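Local structure of putative hydroxymethylglutaryl-CoA synthase (Streptococcus mutans, 3SQZ) at residues G38-G43 / L195-P200; L110-S115 / S138-E143; D207-Q212 / V346-T351. The protein probably makes 3-hydroxy-3-methylglutaryl-CoA by condensing acetyl-CoA with acetoacetyl-CoA, and binds coenzyme A within a thiolase fold. All coordinates share one frame; numbering follows the deposited sequence.

Interaction 1 of 3, residues G38-G43 / L195-P200; sequences GIDKIG and LVKKDP
Asp40 and Leu195 reach out side by side in the same direction, with OD2 of Asp40 3.9 Å from CD2 of Leu195. Lys41 runs beside the same leucine, its CE 3.6 Å from Leu195 CD2. Lys197 instead slants across Asp40: its CD lies 3.6 Å from OD2, so the aliphatic part of the lysine brushes the carboxylate. CG of Asp40 stands opposite the backbone N (chi1 -175°), which carries the carboxylate out over Lys197 and Pro200. Pro200 turns back on Gly38, where its CG is 3.4 Å from Gly38 N.

The contact pairs strands 37-45 and 188-198 of the thiolase fold's mixed sheet, with Ile39 and Val196 on the face packed against helix 147-161. Asp40 N donates to Leu195 O (2.8 Å), while Leu195 N donates to Lys41 O (3.0 Å). Two residues therefore face one, and with the helix-like phi/psi of Asp40 this fits a classic beta bulge between antiparallel strands. Beyond it, Gly38 and Lys197 form a regular hydrogen-bonded pair. The bulge leaves buried Lys41 N without a partner.

Asp40 OD2 forms a salt bridge with Arg201, and Lys41 NZ one with Asp101. A water that donates to Asp40 OD1 (2.8 Å) also accepts from Lys197 NZ, which donates to Lys198 O as well. The carboxylate thus meets one cation directly and another through water, which would probably stabilise its ionised form.

Interaction 2 of 3, residues L110-S115 / S138-E143; sequences LATESS and SFEMKE
Glu140 packs against Leu110, Thr112 and Ser115, and its side chain traces the contact from backbone to tip. CB starts 3.7 Å from Leu110 O. CG comes nearer still to Leu110 O, at 3.3 Å, and begins to meet the methyl of Thr112. From there the chain is extended (chi2 172°), bringing CD to 3.7 Å from Thr112 CG2. At the tip the oxygens part: OE1 lies beside Leu110 CD2 and accepts from Gly122 N, at the start of helix 122-129, whereas OE2 sits 3.4 Å from Ser115 CB and accepts from a water that also donates to Thr112 O.

Thr112 turns its methyl to Glu140 while its hydroxyl is engaged elsewhere. With OG1 opposite the backbone N (chi1 -171°), that oxygen accepts from Ser114 N at 2.9 Å, forming an ST turn, and it is also bonded to Ser172 O and Asp173 OD2.

The two strands run parallel. Leu110 N donates to Phe139 O (3.0 Å), Leu110 O accepts from Met141 N (2.8 Å), and Thr112 N reaches Met141 O at 3.3 Å. This ladder pairs the two strands of a beta-alpha-beta crossover whose connecting helix is 122-129.

Glu140 thus ties the strand to that helix: a backbone N-H from the helix start and a water share its carboxylate, which probably favours the charged form. The ST turn bends the chain around Glu113, the predicted proton donor/acceptor.

Interaction 3 of 3, residues D207-Q212 / V346-T351; sequences DETLAQ and VAEIFT
Between Leu210 and Ile349, and again between Gln212 and Ala347, paired backbone hydrogen bonds join two antiparallel strands. Ile349 N donates to Leu210 O (2.9 Å), and Gln212 N to Ala347 O (2.8 Å). Between these rungs Ala211 and Glu348 form a non-hydrogen-bonded pair whose CA atoms are only 4.0 Å apart. The pairing joins strands 203-213 and 346-354 of the mixed sheet, helix 147-161 packing on the side of Glu348 and Phe350 and helix 232-254 against Leu210.

Weaker CA-H...O contacts fill in the ladder; the shortest joins Ala211 CA to Ala347 O at 3.0 Å.

Side-chain packing centres on Glu348. CG opposite the backbone N (chi1 -179°) and an extended chain send its carboxylate between Ala211, whose CB is 3.7 Å from OE1, and Thr209, whose CB is 3.6 Å from OE2. Thr209 CG2 also rests on Phe350 CB. Tyr146 OH bonds to OE1.

One water links the segments beside the irregular part of strand 203-213: it lies 2.7 Å from Glu208 O, to which it probably donates, and hydrogen-bonds with Thr351 OG1.

Chemically, cohesion rests on the backbone; across the strands the carboxylate makes no hydrogen bond and lies closest to those two CB atoms.

Overall arrangement
All three contacts belong to one mixed sheet. Strand 37-45 of interaction 1 is adjacent in it to strand 203-213 of interaction 3, although the nearest atoms of the two contacts stay about 6 Å apart. Along the chain, interaction 2 is nested inside the loop closed by interaction 1, and interaction 3 follows both. Interactions 2 and 3 touch directly: Glu143 CG packs 3.7 Å from Val346 CG2. Both lie close to the predicted active site. Interaction 2 contains Glu113, a predicted proton donor/acceptor, while the side chain of Ala347 in interaction 3 lies about 9 Å from that of His267, likewise predicted, and about 10 Å from bound coenzyme A. Interaction 1 lies away from these sites.

Interaction 1 of 3, residues G38-G43 / L195-P200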
ATOM      1  N   GLY A  38      -9.609   4.321 -15.451  1.00 11.44           N
ATOM      2  CA  GLY A  38      -8.729   4.545 -14.327  1.00 11.41           C
ATOM      3  C   GLY A  38      -9.337   4.244 -12.988  1.00 10.75           C
ATOM      4  O   GLY A  38     -10.257   3.431 -12.867  1.00 11.33           O
ATOM      5  N   ILE A  39      -8.796   4.914 -11.975  1.00 10.54           N
ATOM      6  CA  ILE A  39      -9.193   4.708 -10.598  1.00 10.67           C
ATOM      7  C   ILE A  39     -10.434   5.535 -10.291  1.00 10.00           C
ATOM      8  O   ILE A  39     -10.414   6.773 -10.333  1.00 10.52           O
ATOM      9  CB  ILE A  39      -8.052   5.075  -9.627  1.00 11.13           C
ATOM     10  CG1 ILE A  39      -6.797   4.235  -9.920  1.00 11.89           C
ATOM     11  CG2 ILE A  39      -8.502   4.898  -8.179  1.00 11.40           C
ATOM     12  CD1 ILE A  39      -5.550   4.709  -9.194  1.00 12.93           C
ATOM     13  N   ASP A  40     -11.519   4.834  -9.988  1.00 10.26           N
ATOM     14  CA  ASP A  40     -12.800   5.456  -9.700  1.00 10.76           C
ATOM     15  C   ASP A  40     -12.970   5.744  -8.214  1.00  9.94           C
ATOM     16  O   ASP A  40     -13.527   6.777  -7.842  1.00 11.22           O
ATOM     17  CB  ASP A  40     -13.919   4.533 -10.175  1.00 11.44           C
ATOM     18  CG  ASP A  40     -15.287   5.144 -10.024  1.00 12.04           C
ATOM     19  OD1 ASP A  40     -15.522   6.247 -10.569  1.00 12.00           O
ATOM     20  OD2 ASP A  40     -16.137   4.513  -9.368  1.00 12.99           O
ATOM     21  N   LYS A  41     -12.526   4.805  -7.381  1.00 10.27           N
ATOM     22  CA  LYS A  41     -12.628   4.926  -5.932  1.00 10.55           C
ATOM     23  C   LYS A  41     -11.405   4.293  -5.293  1.00 10.16           C
ATOM     24  O   LYS A  41     -10.845   3.334  -5.837  1.00 10.39           O
ATOM     25  CB  LYS A  41     -13.916   4.279  -5.403  1.00 12.99           C
ATOM     26  CG  LYS A  41     -15.175   5.062  -5.805  1.00 15.07           C
ATOM     27  CD  LYS A  41     -16.461   4.501  -5.213  1.00 15.45           C
ATOM     28  CE  LYS A  41     -16.843   3.182  -5.873  1.00 15.52           C
ATOM     29  NZ  LYS A  41     -18.259   2.779  -5.564  1.00 14.58           N
ATOM     30  N   ILE A  42     -10.996   4.843  -4.149  1.00  9.98           N
ATOM     31  CA  ILE A  42      -9.903   4.315  -3.342  1.00  9.82           C
ATOM     32  C   ILE A  42     -10.391   4.113  -1.914  1.00  9.95           C
ATOM     33  O   ILE A  42     -10.925   5.044  -1.305  1.00 11.22           O
ATOM     34  CB  ILE A  42      -8.681   5.267  -3.312  1.00 10.21           C
ATOM     35  CG1 ILE A  42      -8.198   5.607  -4.723  1.00 11.19           C
ATOM     36  CG2 ILE A  42      -7.562   4.661  -2.490  1.00 11.14           C
ATOM     37  CD1 ILE A  42      -7.167   6.723  -4.776  1.00 12.89           C
ATOM     38  N   GLY A  43     -10.226   2.896  -1.401  1.00  9.31           N
ATOM     39  CA  GLY A  43     -10.538   2.591  -0.019  1.00  9.79           C
ATOM     40  C   GLY A  43      -9.264   2.275   0.734  1.00  9.21           C
ATOM     41  O   GLY A  43      -8.275   1.825   0.140  1.00  9.35           O
ATOM     42  N   LEU A 195     -10.926   0.618  -7.185  1.00 10.14           N
ATOM     43  CA  LEU A 195     -11.897   0.180  -8.169  1.00 10.45           C
ATOM     44  C   LEU A 195     -11.556   0.830  -9.492  1.00 10.22           C
ATOM     45  O   LEU A 195     -11.500   2.066  -9.585  1.00 11.15           O
ATOM     46  CB  LEU A 195     -13.298   0.574  -7.728  1.00 11.82           C
ATOM     47  CG  LEU A 195     -14.405   0.076  -8.657  1.00 13.92           C
ATOM     48  CD1 LEU A 195     -14.546  -1.448  -8.579  1.00 13.23           C
ATOM     49  CD2 LEU A 195     -15.712   0.762  -8.335  1.00 16.41           C
ATOM     50  N   VAL A 196     -11.325   0.003 -10.508  1.00 10.39           N
ATOM     51  CA  VAL A 196     -10.945   0.481 -11.825  1.00 10.95           C
ATOM     52  C   VAL A 196     -12.110   0.297 -12.789  1.00 11.22           C
ATOM     53  O   VAL A 196     -12.709  -0.778 -12.830  1.00 11.47           O
ATOM     54  CB  VAL A 196      -9.696  -0.276 -12.332  1.00 11.69           C
ATOM     55  CG1 VAL A 196      -9.345   0.137 -13.765  1.00 12.39           C
ATOM     56  CG2 VAL A 196      -8.527  -0.048 -11.379  1.00 13.21           C
ATOM     57  N   LYS A 197     -12.452   1.355 -13.523  1.00 11.82           N
ATOM     58  CA  LYS A 197     -13.531   1.290 -14.501  1.00 12.53           C
ATOM     59  C   LYS A 197     -13.397   2.416 -15.513  1.00 12.45           C
ATOM     60  O   LYS A 197     -12.534   3.285 -15.394  1.00 12.48           O
ATOM     61  CB  LYS A 197     -14.900   1.346 -13.821  1.00 13.61           C
ATOM     62  CG  LYS A 197     -15.171   2.658 -13.110  1.00 15.29           C
ATOM     63  CD  LYS A 197     -16.514   2.649 -12.392  1.00 17.13           C
ATOM     64  CE  LYS A 197     -17.680   2.704 -13.363  1.00 18.78           C
ATOM     65  NZ  LYS A 197     -17.714   3.989 -14.118  1.00 19.30           N
ATOM     66  N   LYS A 198     -14.246   2.374 -16.529  1.00 13.15           N
ATOM     67  CA  LYS A 198     -14.322   3.439 -17.513  1.00 14.23           C
ATOM     68  C   LYS A 198     -14.906   4.694 -16.874  1.00 13.83           C
ATOM     69  O   LYS A 198     -15.690   4.612 -15.931  1.00 15.42           O
ATOM     70  CB  LYS A 198     -15.188   2.982 -18.689  1.00 16.59           C
ATOM     71  CG  LYS A 198     -15.191   3.930 -19.866  1.00 20.28           C
ATOM     72  CD  LYS A 198     -15.955   3.349 -21.043  1.00 22.78           C
ATOM     73  CE  LYS A 198     -17.452   3.585 -20.912  1.00 26.81           C
ATOM     74  NZ  LYS A 198     -18.032   2.929 -19.707  1.00 28.33           N
ATOM     75  N   ASP A 199     -14.515   5.858 -17.384  1.00 13.50           N
ATOM     76  CA  ASP A 199     -14.999   7.130 -16.855  1.00 14.31           C
ATOM     77  C   ASP A 199     -14.822   7.210 -15.343  1.00 13.52           C
ATOM     78  O   ASP A 199     -15.771   7.459 -14.595  1.00 14.44           O
ATOM     79  CB  ASP A 199     -16.447   7.340 -17.267  1.00 17.13           C
ATOM     80  CG  ASP A 199     -16.601   7.406 -18.768  1.00 21.13           C
ATOM     81  OD1 ASP A 199     -15.726   8.019 -19.420  1.00 22.10           O
ATOM     82  OD2 ASP A 199     -17.568   6.824 -19.300  1.00 23.90           O
ATOM     83  N   PRO A 200     -13.583   7.014 -14.889  1.00 12.30           N
ATOM     84  CA  PRO A 200     -13.302   7.022 -13.452  1.00 11.92           C
ATOM     85  C   PRO A 200     -13.498   8.403 -12.839  1.00 11.79           C
ATOM     86  O   PRO A 200     -13.291   9.430 -13.493  1.00 12.44           O
ATOM     87  CB  PRO A 200     -11.824   6.654 -13.398  1.00 12.51           C
ATOM     88  CG  PRO A 200     -11.281   7.188 -14.671  1.00 12.67           C
ATOM     89  CD  PRO A 200     -12.346   6.917 -15.686  1.00 12.92           C
TER
HETATM   90  O   HOH W   1     -17.611   6.172 -12.369  1.00 31.21           O

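Interaction 2 of 3, residues L110-S115 / S138-E143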
ATOM      1  N   LEU A 110      -5.334  -9.540  -5.814  1.00  8.40           N
ATOM      2  CA  LEU A 110      -4.675  -9.222  -4.554  1.00  8.59           C
ATOM      3  C   LEU A 110      -3.174  -9.143  -4.774  1.00  8.47           C
ATOM      4  O   LEU A 110      -2.546 -10.151  -5.106  1.00  9.89           O
ATOM      5  CB  LEU A 110      -4.985 -10.294  -3.512  1.00  9.68           C
ATOM      6  CG  LEU A 110      -4.199 -10.168  -2.199  1.00 10.07           C
ATOM      7  CD1 LEU A 110      -4.474  -8.855  -1.474  1.00 10.22           C
ATOM      8  CD2 LEU A 110      -4.486 -11.364  -1.298  1.00 10.85           C
ATOM      9  N   ALA A 111      -2.620  -7.947  -4.612  1.00  8.45           N
ATOM     10  CA  ALA A 111      -1.177  -7.738  -4.591  1.00  8.44           C
ATOM     11  C   ALA A 111      -0.715  -7.812  -3.142  1.00  8.51           C
ATOM     12  O   ALA A 111      -1.261  -7.113  -2.282  1.00  9.35           O
ATOM     13  CB  ALA A 111      -0.845  -6.379  -5.189  1.00  9.13           C
ATOM     14  N   THR A 112       0.250  -8.683  -2.859  1.00  8.01           N
ATOM     15  CA  THR A 112       0.713  -8.849  -1.493  1.00  7.96           C
ATOM     16  C   THR A 112       2.062  -9.546  -1.473  1.00  8.07           C
ATOM     17  O   THR A 112       2.413 -10.263  -2.416  1.00  8.58           O
ATOM     18  CB  THR A 112      -0.306  -9.663  -0.637  1.00  8.69           C
ATOM     19  OG1 THR A 112       0.084  -9.636   0.738  1.00  8.86           O
ATOM     20  CG2 THR A 112      -0.387 -11.125  -1.098  1.00  9.45           C
ATOM     21  N   GLU A 113       2.802  -9.341  -0.387  1.00  8.36           N
ATOM     22  CA  GLU A 113       3.935 -10.196  -0.053  1.00  8.51           C
ATOM     23  C   GLU A 113       3.745 -10.796   1.339  1.00  8.71           C
ATOM     24  O   GLU A 113       4.701 -11.278   1.950  1.00  9.92           O
ATOM     25  CB  GLU A 113       5.273  -9.451  -0.180  1.00  9.17           C
ATOM     26  CG  GLU A 113       5.368  -8.181   0.642  1.00  9.97           C
ATOM     27  CD  GLU A 113       6.759  -7.578   0.637  1.00 11.08           C
ATOM     28  OE1 GLU A 113       7.659  -8.185   1.252  1.00 13.94           O
ATOM     29  OE2 GLU A 113       6.947  -6.492   0.025  1.00 11.27           O
ATOM     30  N   SER A 114       2.494 -10.801   1.803  1.00  8.44           N
ATOM     31  CA  SER A 114       2.142 -11.304   3.132  1.00  9.23           C
ATOM     32  C   SER A 114       1.116 -12.431   3.016  1.00  8.72           C
ATOM     33  O   SER A 114       0.192 -12.541   3.828  1.00  9.57           O
ATOM     34  CB  SER A 114       1.546 -10.167   3.980  1.00 10.34           C
ATOM     35  OG  SER A 114       2.442  -9.070   4.087  1.00 10.26           O
ATOM     36  N   SER A 115       1.277 -13.275   2.003  1.00  8.91           N
ATOM     37  CA  SER A 115       0.291 -14.315   1.726  1.00  9.26           C
ATOM     38  C   SER A 115       0.125 -15.306   2.866  1.00  8.86           C
ATOM     39  O   SER A 115       1.050 -15.538   3.654  1.00  9.33           O
ATOM     40  CB  SER A 115       0.644 -15.057   0.438  1.00  9.89           C
ATOM     41  OG  SER A 115       1.881 -15.737   0.548  1.00 10.39           O
ATOM     42  N   SER A 138     -10.100 -14.436 -10.050  1.00  9.45           N
ATOM     43  CA  SER A 138      -9.504 -13.951  -8.811  1.00  9.61           C
ATOM     44  C   SER A 138      -8.129 -14.583  -8.680  1.00  9.64           C
ATOM     45  O   SER A 138      -7.975 -15.800  -8.876  1.00 10.93           O
ATOM     46  CB  SER A 138     -10.361 -14.381  -7.626  1.00 10.87           C
ATOM     47  OG  SER A 138     -11.682 -13.883  -7.723  1.00 11.11           O
ATOM     48  N   PHE A 139      -7.116 -13.776  -8.376  1.00  9.05           N
ATOM     49  CA  PHE A 139      -5.772 -14.305  -8.201  1.00  9.13           C
ATOM     50  C   PHE A 139      -4.906 -13.289  -7.460  1.00  8.60           C
ATOM     51  O   PHE A 139      -5.310 -12.144  -7.228  1.00  8.82           O
ATOM     52  CB  PHE A 139      -5.149 -14.708  -9.560  1.00  9.84           C
ATOM     53  CG  PHE A 139      -4.988 -13.563 -10.498  1.00  9.42           C
ATOM     54  CD1 PHE A 139      -3.793 -12.857 -10.537  1.00 11.25           C
ATOM     55  CD2 PHE A 139      -6.030 -13.169 -11.324  1.00 10.32           C
ATOM     56  CE1 PHE A 139      -3.646 -11.770 -11.367  1.00 13.48           C
ATOM     57  CE2 PHE A 139      -5.891 -12.073 -12.160  1.00 11.55           C
ATOM     58  CZ  PHE A 139      -4.696 -11.378 -12.182  1.00 12.95           C
ATOM     59  N   GLU A 140      -3.700 -13.719  -7.123  1.00  9.28           N
ATOM     60  CA  GLU A 140      -2.729 -12.925  -6.404  1.00  9.36           C
ATOM     61  C   GLU A 140      -1.569 -12.576  -7.331  1.00  8.63           C
ATOM     62  O   GLU A 140      -1.212 -13.371  -8.212  1.00  9.64           O
ATOM     63  CB  GLU A 140      -2.213 -13.796  -5.272  1.00 11.89           C
ATOM     64  CG  GLU A 140      -1.819 -13.150  -3.992  1.00 16.03           C
ATOM     65  CD  GLU A 140      -1.520 -14.179  -2.913  1.00 12.80           C
ATOM     66  OE1 GLU A 140      -2.440 -14.676  -2.229  1.00 14.40           O
ATOM     67  OE2 GLU A 140      -0.339 -14.466  -2.731  1.00 11.40           O
ATOM     68  N   MET A 141      -0.981 -11.400  -7.121  1.00  8.96           N
ATOM     69  CA  MET A 141       0.297 -11.053  -7.731  1.00  8.94           C
ATOM     70  C   MET A 141       1.346 -10.852  -6.654  1.00  8.82           C
ATOM     71  O   MET A 141       1.049 -10.340  -5.570  1.00 10.04           O
ATOM     72  CB  MET A 141       0.187  -9.779  -8.557  1.00  9.56           C
ATOM     73  CG  MET A 141      -0.629  -9.909  -9.813  1.00 10.66           C
ATOM     74  SD  MET A 141      -0.550  -8.317 -10.657  1.00 12.50           S
ATOM     75  CE  MET A 141      -1.387  -8.684 -12.187  1.00 14.33           C
ATOM     76  N   LYS A 142       2.578 -11.231  -6.968  1.00  8.43           N
ATOM     77  CA  LYS A 142       3.690 -11.117  -6.037  1.00  8.29           C
ATOM     78  C   LYS A 142       4.926 -10.575  -6.729  1.00  8.22           C
ATOM     79  O   LYS A 142       5.384 -11.124  -7.736  1.00  9.05           O
ATOM     80  CB  LYS A 142       4.041 -12.482  -5.429  1.00  9.05           C
ATOM     81  CG  LYS A 142       5.216 -12.435  -4.453  1.00  9.88           C
ATOM     82  CD  LYS A 142       5.911 -13.790  -4.317  1.00 10.31           C
ATOM     83  CE  LYS A 142       5.020 -14.843  -3.681  1.00  9.81           C
ATOM     84  NZ  LYS A 142       5.614 -16.206  -3.800  1.00  9.88           N
ATOM     85  N   GLU A 143       5.464  -9.505  -6.151  1.00  8.44           N
ATOM     86  CA  GLU A 143       6.805  -9.002  -6.423  1.00  8.63           C
ATOM     87  C   GLU A 143       7.017  -7.883  -5.418  1.00  8.28           C
ATOM     88  O   GLU A 143       6.806  -6.693  -5.715  1.00  9.25           O
ATOM     89  CB  GLU A 143       6.992  -8.530  -7.869  1.00  8.92           C
ATOM     90  CG  GLU A 143       8.274  -7.745  -8.181  1.00  9.50           C
ATOM     91  CD  GLU A 143       9.480  -8.027  -7.294  1.00  9.23           C
ATOM     92  OE1 GLU A 143       9.827  -9.194  -7.004  1.00 10.28           O
ATOM     93  OE2 GLU A 143      10.122  -7.022  -6.894  1.00 10.31           O
TER
HETATM   94  O   HOH W   2       3.952  -8.478  -3.996  1.00  9.20           O
HETATM   95  O   HOH W   3       2.089 -13.114  -2.657  1.00 10.91           O
HETATM   96  O   HOH W   4       3.730 -17.254  -1.771  0.52 11.42           O

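Interaction 3 of 3, residues D207-Q212 / V346-T351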
ATOM      1  N   ASP A 207      -1.257   5.374 -20.786  1.00 15.85           N
ATOM      2  CA  ASP A 207      -0.598   4.188 -21.319  1.00 16.63           C
ATOM      3  C   ASP A 207       0.916   4.279 -21.389  1.00 15.72           C
ATOM      4  O   ASP A 207       1.578   3.300 -21.725  1.00 18.46           O
ATOM      5  CB  ASP A 207      -1.146   3.842 -22.699  1.00 18.74           C
ATOM      6  CG  ASP A 207      -2.543   3.281 -22.635  1.00 21.17           C
ATOM      7  OD1 ASP A 207      -2.806   2.424 -21.758  1.00 21.99           O
ATOM      8  OD2 ASP A 207      -3.381   3.705 -23.453  1.00 22.61           O
ATOM      9  N   GLU A 208       1.464   5.448 -21.084  1.00 13.77           N
ATOM     10  CA  GLU A 208       2.905   5.634 -21.113  1.00 14.37           C
ATOM     11  C   GLU A 208       3.498   5.140 -19.800  1.00 13.28           C
ATOM     12  O   GLU A 208       3.436   5.823 -18.777  1.00 13.53           O
ATOM     13  CB  GLU A 208       3.243   7.108 -21.345  1.00 16.25           C
ATOM     14  CG  GLU A 208       2.846   7.642 -22.728  1.00 18.55           C
ATOM     15  CD  GLU A 208       1.370   7.994 -22.867  1.00 22.26           C
ATOM     16  OE1 GLU A 208       0.662   8.105 -21.844  1.00 22.79           O
ATOM     17  OE2 GLU A 208       0.921   8.177 -24.018  1.00 25.12           O
ATOM     18  N   THR A 209       4.056   3.935 -19.826  1.00 12.94           N
ATOM     19  CA  THR A 209       4.615   3.316 -18.636  1.00 13.13           C
ATOM     20  C   THR A 209       6.005   2.799 -18.964  1.00 12.53           C
ATOM     21  O   THR A 209       6.291   2.498 -20.116  1.00 13.72           O
ATOM     22  CB  THR A 209       3.745   2.132 -18.157  1.00 15.06           C
ATOM     23  OG1 THR A 209       3.692   1.131 -19.181  1.00 17.05           O
ATOM     24  CG2 THR A 209       2.333   2.592 -17.846  1.00 16.22           C
ATOM     25  N   LEU A 210       6.860   2.690 -17.957  1.00 11.59           N
ATOM     26  CA  LEU A 210       8.167   2.089 -18.145  1.00 11.16           C
ATOM     27  C   LEU A 210       8.578   1.368 -16.876  1.00  9.99           C
ATOM     28  O   LEU A 210       8.589   1.971 -15.790  1.00 10.55           O
ATOM     29  CB  LEU A 210       9.208   3.153 -18.484  1.00 12.00           C
ATOM     30  CG  LEU A 210      10.607   2.596 -18.764  1.00 13.32           C
ATOM     31  CD1 LEU A 210      10.626   1.776 -20.049  1.00 13.89           C
ATOM     32  CD2 LEU A 210      11.617   3.729 -18.827  1.00 14.38           C
ATOM     33  N   ALA A 211       8.914   0.085 -17.016  1.00 10.07           N
ATOM     34  CA  ALA A 211       9.396  -0.723 -15.911  1.00  9.98           C
ATOM     35  C   ALA A 211      10.840  -1.132 -16.139  1.00  9.90           C
ATOM     36  O   ALA A 211      11.342  -1.100 -17.264  1.00 11.17           O
ATOM     37  CB  ALA A 211       8.529  -1.964 -15.729  1.00 11.63           C
ATOM     38  N   GLN A 212      11.488  -1.533 -15.051  1.00 10.16           N
ATOM     39  CA  GLN A 212      12.850  -2.035 -15.094  1.00 10.59           C
ATOM     40  C   GLN A 212      12.978  -3.177 -14.093  1.00 10.05           C
ATOM     41  O   GLN A 212      12.458  -3.079 -12.980  1.00 10.94           O
ATOM     42  CB  GLN A 212      13.844  -0.918 -14.738  1.00 11.14           C
ATOM     43  CG  GLN A 212      15.290  -1.327 -14.950  1.00 12.33           C
ATOM     44  CD  GLN A 212      16.290  -0.232 -14.602  1.00 13.72           C
ATOM     45  OE1 GLN A 212      15.932   0.934 -14.347  1.00 15.33           O
ATOM     46  NE2 GLN A 212      17.553  -0.601 -14.585  1.00 14.96           N
ATOM     47  N   VAL A 346      12.163  -4.651  -8.984  1.00  9.56           N
ATOM     48  CA  VAL A 346      11.415  -4.174 -10.139  1.00  9.79           C
ATOM     49  C   VAL A 346      10.911  -2.777  -9.820  1.00 10.14           C
ATOM     50  O   VAL A 346      10.451  -2.524  -8.702  1.00 11.15           O
ATOM     51  CB  VAL A 346      10.211  -5.102 -10.454  1.00 10.60           C
ATOM     52  CG1 VAL A 346       9.395  -4.577 -11.631  1.00 11.76           C
ATOM     53  CG2 VAL A 346      10.693  -6.526 -10.719  1.00 11.29           C
ATOM     54  N   ALA A 347      11.021  -1.871 -10.785  1.00 10.30           N
ATOM     55  CA  ALA A 347      10.504  -0.518 -10.627  1.00 11.08           C
ATOM     56  C   ALA A 347       9.648  -0.158 -11.821  1.00 10.32           C
ATOM     57  O   ALA A 347       9.822  -0.716 -12.902  1.00 10.88           O
ATOM     58  CB  ALA A 347      11.642   0.478 -10.482  1.00 13.69           C
ATOM     59  N   GLU A 348       8.732   0.786 -11.644  1.00  9.91           N
ATOM     60  CA  GLU A 348       7.925   1.231 -12.764  1.00  9.95           C
ATOM     61  C   GLU A 348       7.454   2.649 -12.530  1.00 10.49           C
ATOM     62  O   GLU A 348       7.084   3.007 -11.408  1.00 12.32           O
ATOM     63  CB  GLU A 348       6.734   0.289 -13.009  1.00 11.23           C
ATOM     64  CG  GLU A 348       5.869   0.686 -14.197  1.00 13.12           C
ATOM     65  CD  GLU A 348       4.883  -0.392 -14.636  1.00 14.02           C
ATOM     66  OE1 GLU A 348       5.083  -1.596 -14.347  1.00 12.45           O
ATOM     67  OE2 GLU A 348       3.880  -0.018 -15.275  1.00 18.38           O
ATOM     68  N   ILE A 349       7.491   3.456 -13.587  1.00 10.41           N
ATOM     69  CA  ILE A 349       6.921   4.791 -13.575  1.00 10.60           C
ATOM     70  C   ILE A 349       5.670   4.805 -14.435  1.00 10.37           C
ATOM     71  O   ILE A 349       5.664   4.273 -15.551  1.00 11.24           O
ATOM     72  CB  ILE A 349       7.930   5.815 -14.075  1.00 11.83           C
ATOM     73  CG1 ILE A 349       9.103   5.824 -13.101  1.00 14.97           C
ATOM     74  CG2 ILE A 349       7.277   7.199 -14.225  1.00 12.83           C
ATOM     75  CD1 ILE A 349      10.249   6.642 -13.539  1.00 16.96           C
ATOM     76  N   PHE A 350       4.608   5.392 -13.899  1.00 10.95           N
ATOM     77  CA  PHE A 350       3.362   5.543 -14.618  1.00 11.56           C
ATOM     78  C   PHE A 350       2.715   6.842 -14.172  1.00 11.11           C
ATOM     79  O   PHE A 350       3.176   7.478 -13.220  1.00 11.78           O
ATOM     80  CB  PHE A 350       2.435   4.333 -14.420  1.00 12.13           C
ATOM     81  CG  PHE A 350       1.989   4.114 -12.998  1.00 12.05           C
ATOM     82  CD1 PHE A 350       0.719   4.495 -12.584  1.00 13.42           C
ATOM     83  CD2 PHE A 350       2.821   3.483 -12.086  1.00 12.47           C
ATOM     84  CE1 PHE A 350       0.304   4.268 -11.281  1.00 14.10           C
ATOM     85  CE2 PHE A 350       2.410   3.262 -10.781  1.00 13.11           C
ATOM     86  CZ  PHE A 350       1.149   3.650 -10.381  1.00 13.78           C
ATOM     87  N   THR A 351       1.666   7.254 -14.870  1.00 11.37           N
ATOM     88  CA  THR A 351       1.080   8.566 -14.638  1.00 11.76           C
ATOM     89  C   THR A 351      -0.429   8.517 -14.716  1.00 11.88           C
ATOM     90  O   THR A 351      -1.020   7.571 -15.249  1.00 13.17           O
ATOM     91  CB  THR A 351       1.550   9.592 -15.673  1.00 13.23           C
ATOM     92  OG1 THR A 351       1.018   9.237 -16.954  1.00 15.52           O
ATOM     93  CG2 THR A 351       3.069   9.664 -15.737  1.00 15.10           C
TER
HETATM   94  O   HOH W   5       1.096   6.412 -17.623  1.00 18.87           O